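Local coordinates for ABC transporter substrate-binding protein (Streptococcus pneumoniae, PDB 4OHN), which binds histidine in the cleft between its two lobes and probably delivers it to an ABC transporter for uptake, at residues Ala41-Asp46 with Gly234-Ile239; Ala48-Glu53 with Ser228-Asp233. One frame throughout, in Å; residues are numbered along the deposited sequence.

Interaction 1: residues Ala41-Asp46 with Gly234-Ile239; sequences AGFDID and GKFQEI
Asp46 OD2 is gripped twice from further along the second helix, by a hydrogen bond from Trp243 NE1 and a salt bridge with Lys242 NZ, while the methylene of the same residue rests on Ile239. With CG beside the backbone N (chi1 -71°), the acid group turns to these donors. The backbone position itself sets Asp46 CB against Ile239 CG2 at 3.8 Å. Ile239 suits the place because its two branches fill different spots. Its CD1 lies against the backbone of Asp46, 3.8 Å from Asp46 O, and its CG2 presses on the ring of Phe43, 3.5 Å from Phe43 CD1. That ring is carried towards the partner helix by an anti placement of CG relative to N (chi1 -180°), and its far end, Phe43 CZ, comes within 3.8 Å of Phe236 CZ. The two phenyl groups form an offset edge-to-face pair, the edge of Phe43 directed at the face of Phe236 with their planes 83° apart. The Phe43 side chain also meets Phe244 and Trp243, so helix 235-244 supplies much of its aromatic surroundings, with Met31 and Tyr101 from loops adding to them. Gly42, with a positive phi that favours glycine, is the N-cap of helix 43-53, and Gly42 O receives Asp46 N at 2.9 Å. Between the two segments no hydrogen bond forms, which implies that apolar and aromatic packing joins them, while the Asp46 carboxylate adds a polar tie to the same helix beyond segment 234-239.

Interaction 2: residues Ala48-Glu53 with Ser228-Asp233; sequences ATAVFE and SSLYKD
This is a small, buried, wholly apolar helix-helix contact, in which Leu230 near the C-terminal part of helix 217-232 sets its forked end against Ala50 and Val51 of helix 43-53. The two methyls divide the work. Leu230 CD1 meets Val51 CG2 at 3.6 Å and Leu230 CD2 meets Ala50 CB at 3.9 Å. CG of Leu230 stands beside its backbone N (chi1 -63°), a setting that extends the branch point towards the other helix. Ala50, whose CB points at the partner segment, suits its place because a single methyl lets the helices come close, the nearest CA pair being Val51 and Leu230 at 7.7 Å. Helix 43-53 lies on the crossover connection between the parallel neighbours 19-24 and 58-63 in one lobe of this family 3 solute-binding protein, so its other side covers that sheet: Ala48 touches Ile22 and Trp61, and Phe52 touches Ile20 and Val59. Val51 crosses Leu230 at about a right angle with CG2, while its CG1 sits 4.0 Å above the plane of the Phe52 ring, over the centre, within the same helix. To one side of these methyls a charged pair forms. Asp233 OD2 pairs with Lys54 NZ, a salt bridge joining the end of segment 228-233 to the residue that follows Glu53, and Asp233 OD1 accepts from Lys235 N.

Overall arrangement
From the N terminus the chain reaches helix 43-53, which supplies one side of both contacts: 41-46 for interaction 1, then 48-53 for interaction 2. After a long excursion through the rest of the protein it returns along helix 217-232, where 228-233 closes the inner loop, turns at Gly234, and enters helix 235-244, where 234-239 closes the outer one. Interaction 2 is therefore nested within interaction 1. The two are continuous in space, their centres 9 Å apart: Phe236 N probably bonds to Leu230 O at 3.1 Å, and Lys235 CB packs on Leu230 CD2. Together they fasten the last two helices to an early helix of the same lobe.

Interaction 1: residues Ala41-Asp46 with Gly234-Ile239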
ATOM      1  N   ALA A  41      -6.378  -9.764   7.815  1.00  9.59           N
ATOM      2  CA  ALA A  41      -6.010  -8.922   8.956  1.00  9.29           C
ATOM      3  C   ALA A  41      -5.096  -7.806   8.496  1.00  9.86           C
ATOM      4  O   ALA A  41      -4.529  -7.858   7.405  1.00  9.64           O
ATOM      5  CB  ALA A  41      -5.313  -9.728  10.038  1.00 11.72           C
ATOM      6  N   GLY A  42      -4.947  -6.800   9.341  1.00  9.32           N
ATOM      7  CA  GLY A  42      -4.000  -5.745   9.104  1.00  8.71           C
ATOM      8  C   GLY A  42      -4.478  -4.397   9.589  1.00  9.70           C
ATOM      9  O   GLY A  42      -5.612  -4.223  10.035  1.00  9.38           O
ATOM     10  N   PHE A  43      -3.587  -3.430   9.508  1.00  8.97           N
ATOM     11  CA  PHE A  43      -3.894  -2.063   9.901  1.00  8.15           C
ATOM     12  C   PHE A  43      -5.108  -1.507   9.181  1.00  8.93           C
ATOM     13  O   PHE A  43      -6.004  -0.929   9.811  1.00  8.85           O
ATOM     14  CB  PHE A  43      -2.667  -1.161   9.691  1.00  8.80           C
ATOM     15  CG  PHE A  43      -2.894   0.270  10.076  1.00  9.40           C
ATOM     16  CD1 PHE A  43      -2.531   0.712  11.318  1.00 10.87           C
ATOM     17  CD2 PHE A  43      -3.462   1.172   9.188  1.00  8.87           C
ATOM     18  CE1 PHE A  43      -2.747   2.043  11.691  1.00 12.51           C
ATOM     19  CE2 PHE A  43      -3.689   2.490   9.556  1.00 11.06           C
ATOM     20  CZ  PHE A  43      -3.305   2.919  10.796  1.00 11.54           C
ATOM     21  N   ASP A  44      -5.147  -1.654   7.865  1.00  8.34           N
ATOM     22  CA  ASP A  44      -6.278  -1.153   7.102  1.00  7.05           C
ATOM     23  C   ASP A  44      -7.538  -1.959   7.342  1.00  8.13           C
ATOM     24  O   ASP A  44      -8.633  -1.407   7.296  1.00  8.72           O
ATOM     25  CB  ASP A  44      -5.975  -1.139   5.603  1.00  8.22           C
ATOM     26  CG  ASP A  44      -5.054  -0.002   5.191  1.00  8.53           C
ATOM     27  OD1 ASP A  44      -4.987   1.048   5.878  1.00  9.14           O
ATOM     28  OD2 ASP A  44      -4.396  -0.176   4.133  1.00  9.09           O
ATOM     29  N   ILE A  45      -7.416  -3.267   7.560  1.00  8.70           N
ATOM     30  CA  ILE A  45      -8.585  -4.066   7.898  1.00  8.65           C
ATOM     31  C   ILE A  45      -9.211  -3.495   9.173  1.00  8.73           C
ATOM     32  O   ILE A  45     -10.421  -3.231   9.230  1.00  9.90           O
ATOM     33  CB  ILE A  45      -8.244  -5.562   8.091  1.00  9.75           C
ATOM     34  CG1 ILE A  45      -7.502  -6.144   6.882  1.00  9.56           C
ATOM     35  CG2 ILE A  45      -9.516  -6.348   8.374  1.00  9.92           C
ATOM     36  CD1 ILE A  45      -8.258  -6.044   5.565  1.00 12.03           C
ATOM     37  N   ASP A  46      -8.389  -3.271  10.187  1.00  8.19           N
ATOM     38  CA  ASP A  46      -8.877  -2.732  11.448  1.00  8.68           C
ATOM     39  C   ASP A  46      -9.410  -1.301  11.297  1.00  9.74           C
ATOM     40  O   ASP A  46     -10.476  -0.967  11.837  1.00 10.81           O
ATOM     41  CB  ASP A  46      -7.742  -2.766  12.491  1.00  9.17           C
ATOM     42  CG  ASP A  46      -7.403  -4.183  12.970  1.00 10.21           C
ATOM     43  OD1 ASP A  46      -8.145  -5.147  12.681  1.00 12.66           O
ATOM     44  OD2 ASP A  46      -6.373  -4.305  13.661  1.00 12.39           O
ATOM     45  N   GLY A 234      -9.227   7.000  20.855  1.00 15.91           N
ATOM     46  CA  GLY A 234      -8.237   6.001  21.221  1.00 16.69           C
ATOM     47  C   GLY A 234      -8.034   4.911  20.185  1.00 14.48           C
ATOM     48  O   GLY A 234      -7.023   4.189  20.226  1.00 16.13           O
ATOM     49  N   LYS A 235      -8.964   4.771  19.249  1.00 13.40           N
ATOM     50  CA  LYS A 235      -8.926   3.628  18.365  1.00 13.84           C
ATOM     51  C   LYS A 235      -7.794   3.713  17.337  1.00 12.38           C
ATOM     52  O   LYS A 235      -7.112   2.717  17.077  1.00 12.94           O
ATOM     53  CB  LYS A 235     -10.281   3.463  17.677  1.00 15.24           C
ATOM     54  CG  LYS A 235     -10.410   2.206  16.833  1.00 20.08           C
ATOM     55  CD  LYS A 235     -10.160   0.946  17.648  1.00 28.16           C
ATOM     56  CE  LYS A 235     -11.346   0.013  17.657  1.00 59.54           C
ATOM     57  NZ  LYS A 235     -11.077  -1.151  18.554  1.00 45.50           N
ATOM     58  N   PHE A 236      -7.565   4.875  16.745  1.00 11.53           N
ATOM     59  CA  PHE A 236      -6.476   4.976  15.790  1.00 11.42           C
ATOM     60  C   PHE A 236      -5.151   4.625  16.454  1.00 12.22           C
ATOM     61  O   PHE A 236      -4.333   3.869  15.905  1.00 14.03           O
ATOM     62  CB  PHE A 236      -6.400   6.373  15.157  1.00 11.77           C
ATOM     63  CG  PHE A 236      -5.430   6.455  14.018  1.00 10.98           C
ATOM     64  CD1 PHE A 236      -5.851   6.261  12.721  1.00 12.83           C
ATOM     65  CD2 PHE A 236      -4.092   6.677  14.260  1.00 14.67           C
ATOM     66  CE1 PHE A 236      -4.959   6.321  11.672  1.00 15.31           C
ATOM     67  CE2 PHE A 236      -3.197   6.731  13.200  1.00 18.74           C
ATOM     68  CZ  PHE A 236      -3.648   6.545  11.916  1.00 14.62           C
ATOM     69  N   GLN A 237      -4.934   5.145  17.652  1.00 13.00           N
ATOM     70  CA  GLN A 237      -3.712   4.857  18.380  1.00 16.20           C
ATOM     71  C   GLN A 237      -3.574   3.383  18.728  1.00 14.12           C
ATOM     72  O   GLN A 237      -2.476   2.818  18.635  1.00 15.81           O
ATOM     73  CB  GLN A 237      -3.643   5.695  19.659  1.00 16.23           C
ATOM     74  CG  GLN A 237      -3.355   7.154  19.400  1.00 23.71           C
ATOM     75  CD  GLN A 237      -2.190   7.353  18.465  1.00 48.75           C
ATOM     76  OE1 GLN A 237      -1.129   6.759  18.639  1.00 43.15           O
ATOM     77  NE2 GLN A 237      -2.393   8.165  17.444  1.00 26.29           N
ATOM     78  N   GLU A 238      -4.673   2.761  19.133  1.00 12.96           N
ATOM     79  CA  GLU A 238      -4.665   1.337  19.443  1.00 14.81           C
ATOM     80  C   GLU A 238      -4.255   0.527  18.207  1.00 14.25           C
ATOM     81  O   GLU A 238      -3.410  -0.361  18.293  1.00 15.58           O
ATOM     82  CB  GLU A 238      -6.049   0.925  19.924  1.00 16.95           C
ATOM     83  CG  GLU A 238      -6.266  -0.565  20.151  1.00 21.49           C
ATOM     84  CD  GLU A 238      -7.735  -0.893  20.370  1.00 57.29           C
ATOM     85  OE1 GLU A 238      -8.492   0.004  20.798  1.00 51.80           O
ATOM     86  OE2 GLU A 238      -8.132  -2.045  20.106  1.00 44.51           O
ATOM     87  N   ILE A 239      -4.862   0.812  17.062  1.00 12.12           N
ATOM     88  CA  ILE A 239      -4.564   0.077  15.829  1.00 11.49           C
ATOM     89  C   ILE A 239      -3.108   0.315  15.406  1.00 11.82           C
ATOM     90  O   ILE A 239      -2.395  -0.616  15.008  1.00 12.35           O
ATOM     91  CB  ILE A 239      -5.542   0.478  14.717  1.00 12.27           C
ATOM     92  CG1 ILE A 239      -6.980   0.080  15.091  1.00 13.27           C
ATOM     93  CG2 ILE A 239      -5.160  -0.179  13.411  1.00 13.65           C
ATOM     94  CD1 ILE A 239      -8.038   0.699  14.186  1.00 13.75           C
TER

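Interaction 2: residues Ala48-Glu53 with Ser228-Asp233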
ATOM      1  N   ALA A  48     -10.489   0.389   8.515  1.00  7.99           N
ATOM      2  CA  ALA A  48     -11.705   0.473   7.712  1.00  8.03           C
ATOM      3  C   ALA A  48     -12.897  -0.092   8.471  1.00  8.23           C
ATOM      4  O   ALA A  48     -14.000   0.427   8.398  1.00  9.42           O
ATOM      5  CB  ALA A  48     -11.538  -0.266   6.408  1.00  9.03           C
ATOM      6  N   THR A  49     -12.691  -1.181   9.192  1.00  8.40           N
ATOM      7  CA  THR A  49     -13.767  -1.755  10.012  1.00  9.08           C
ATOM      8  C   THR A  49     -14.268  -0.708  11.012  1.00 10.63           C
ATOM      9  O   THR A  49     -15.480  -0.491  11.162  1.00 11.10           O
ATOM     10  CB  THR A  49     -13.306  -3.039  10.736  1.00  9.78           C
ATOM     11  OG1 THR A  49     -12.944  -4.014   9.761  1.00 11.60           O
ATOM     12  CG2 THR A  49     -14.374  -3.610  11.612  1.00 11.97           C
ATOM     13  N   ALA A  50     -13.341  -0.040  11.689  1.00  9.81           N
ATOM     14  CA  ALA A  50     -13.694   0.972  12.682  1.00  9.90           C
ATOM     15  C   ALA A  50     -14.363   2.192  12.045  1.00  9.88           C
ATOM     16  O   ALA A  50     -15.289   2.765  12.613  1.00 11.84           O
ATOM     17  CB  ALA A  50     -12.458   1.397  13.459  1.00 10.63           C
ATOM     18  N   VAL A  51     -13.911   2.589  10.863  1.00  9.62           N
ATOM     19  CA  VAL A  51     -14.559   3.693  10.147  1.00  9.31           C
ATOM     20  C   VAL A  51     -16.009   3.358   9.827  1.00 10.12           C
ATOM     21  O   VAL A  51     -16.923   4.131  10.116  1.00 11.28           O
ATOM     22  CB  VAL A  51     -13.784   4.036   8.846  1.00  9.71           C
ATOM     23  CG1 VAL A  51     -14.658   4.807   7.839  1.00 10.03           C
ATOM     24  CG2 VAL A  51     -12.502   4.807   9.193  1.00 10.06           C
ATOM     25  N   PHE A  52     -16.230   2.193   9.226  1.00  9.60           N
ATOM     26  CA  PHE A  52     -17.574   1.869   8.779  1.00 10.82           C
ATOM     27  C   PHE A  52     -18.498   1.472   9.926  1.00 11.84           C
ATOM     28  O   PHE A  52     -19.708   1.655   9.824  1.00 12.86           O
ATOM     29  CB  PHE A  52     -17.514   0.919   7.583  1.00 10.57           C
ATOM     30  CG  PHE A  52     -17.072   1.645   6.350  1.00  8.91           C
ATOM     31  CD1 PHE A  52     -17.899   2.619   5.786  1.00 10.90           C
ATOM     32  CD2 PHE A  52     -15.823   1.442   5.815  1.00  9.37           C
ATOM     33  CE1 PHE A  52     -17.479   3.347   4.673  1.00 10.63           C
ATOM     34  CE2 PHE A  52     -15.397   2.172   4.736  1.00 10.07           C
ATOM     35  CZ  PHE A  52     -16.207   3.129   4.163  1.00 10.31           C
ATOM     36  N   GLU A  53     -17.930   1.032  11.044  1.00 11.22           N
ATOM     37  CA  GLU A  53     -18.685   0.816  12.276  1.00 14.02           C
ATOM     38  C   GLU A  53     -19.412   2.084  12.719  1.00 11.88           C
ATOM     39  O   GLU A  53     -20.500   2.003  13.291  1.00 16.41           O
ATOM     40  CB  GLU A  53     -17.733   0.358  13.395  1.00 14.22           C
ATOM     41  CG  GLU A  53     -18.381  -0.101  14.686  1.00 18.64           C
ATOM     42  CD  GLU A  53     -18.776   1.015  15.672  1.00 36.34           C
ATOM     43  OE1 GLU A  53     -18.281   2.173  15.626  1.00 17.84           O
ATOM     44  OE2 GLU A  53     -19.597   0.701  16.553  1.00 21.27           O
ATOM     45  N   SER A 228     -11.627  11.670  12.075  1.00 10.00           N
ATOM     46  CA  SER A 228     -11.595  12.652  13.167  1.00 10.59           C
ATOM     47  C   SER A 228     -12.014  12.052  14.506  1.00 12.22           C
ATOM     48  O   SER A 228     -11.404  12.353  15.541  1.00 13.21           O
ATOM     49  CB  SER A 228     -12.481  13.853  12.846  1.00 13.21           C
ATOM     50  OG  SER A 228     -12.000  14.537  11.707  1.00 13.73           O
ATOM     51  N   SER A 229     -13.018  11.185  14.503  1.00 10.23           N
ATOM     52  CA  SER A 229     -13.452  10.515  15.728  1.00 12.84           C
ATOM     53  C   SER A 229     -12.385   9.545  16.197  1.00 10.69           C
ATOM     54  O   SER A 229     -12.085   9.499  17.376  1.00 11.38           O
ATOM     55  CB  SER A 229     -14.770   9.720  15.499  1.00 13.52           C
ATOM     56  OG  SER A 229     -15.930  10.507  15.660  1.00 23.40           O
ATOM     57  N   LEU A 230     -11.834   8.756  15.268  1.00 10.07           N
ATOM     58  CA  LEU A 230     -10.916   7.684  15.639  1.00 10.13           C
ATOM     59  C   LEU A 230      -9.608   8.228  16.199  1.00 10.64           C
ATOM     60  O   LEU A 230      -8.982   7.571  17.027  1.00 11.07           O
ATOM     61  CB  LEU A 230     -10.657   6.748  14.452  1.00  9.54           C
ATOM     62  CG  LEU A 230     -11.913   6.021  13.958  1.00 10.33           C
ATOM     63  CD1 LEU A 230     -11.648   5.313  12.657  1.00 14.23           C
ATOM     64  CD2 LEU A 230     -12.392   5.027  14.957  1.00 12.57           C
ATOM     65  N   TYR A 231      -9.217   9.427  15.797  1.00 10.80           N
ATOM     66  CA  TYR A 231      -8.017  10.049  16.350  1.00 11.61           C
ATOM     67  C   TYR A 231      -8.160  10.400  17.824  1.00 12.53           C
ATOM     68  O   TYR A 231      -7.189  10.422  18.571  1.00 14.89           O
ATOM     69  CB  TYR A 231      -7.636  11.320  15.574  1.00 12.85           C
ATOM     70  CG  TYR A 231      -7.098  11.063  14.184  1.00 13.68           C
ATOM     71  CD1 TYR A 231      -6.196  10.039  13.945  1.00 18.02           C
ATOM     72  CD2 TYR A 231      -7.486  11.846  13.112  1.00 16.07           C
ATOM     73  CE1 TYR A 231      -5.690   9.798  12.678  1.00 23.40           C
ATOM     74  CE2 TYR A 231      -6.992  11.601  11.831  1.00 18.02           C
ATOM     75  CZ  TYR A 231      -6.095  10.580  11.633  1.00 19.82           C
ATOM     76  OH  TYR A 231      -5.574  10.316  10.377  1.00 23.12           O
ATOM     77  N   LYS A 232      -9.359  10.744  18.253  1.00 12.75           N
ATOM     78  CA  LYS A 232      -9.564  11.156  19.634  1.00 13.72           C
ATOM     79  C   LYS A 232     -10.194  10.107  20.515  1.00 15.45           C
ATOM     80  O   LYS A 232     -10.147  10.255  21.721  1.00 19.46           O
ATOM     81  CB  LYS A 232     -10.354  12.450  19.703  1.00 14.85           C
ATOM     82  CG  LYS A 232     -11.741  12.358  19.085  1.00 13.46           C
ATOM     83  CD  LYS A 232     -12.488  13.678  19.221  1.00 14.08           C
ATOM     84  CE  LYS A 232     -13.656  13.706  18.240  1.00 13.31           C
ATOM     85  NZ  LYS A 232     -14.442  14.970  18.330  1.00 13.96           N
ATOM     86  N   ASP A 233     -10.780   9.050  19.951  1.00 13.42           N
ATOM     87  CA  ASP A 233     -11.412   8.042  20.800  1.00 16.58           C
ATOM     88  C   ASP A 233     -10.495   6.903  21.234  1.00 19.52           C
ATOM     89  O   ASP A 233     -10.946   5.955  21.891  1.00 22.51           O
ATOM     90  CB  ASP A 233     -12.733   7.506  20.202  1.00 23.34           C
ATOM     91  CG  ASP A 233     -12.551   6.721  18.938  1.00 23.22           C
ATOM     92  OD1 ASP A 233     -11.426   6.279  18.615  1.00 19.21           O
ATOM     93  OD2 ASP A 233     -13.579   6.544  18.225  1.00 22.76           O
TER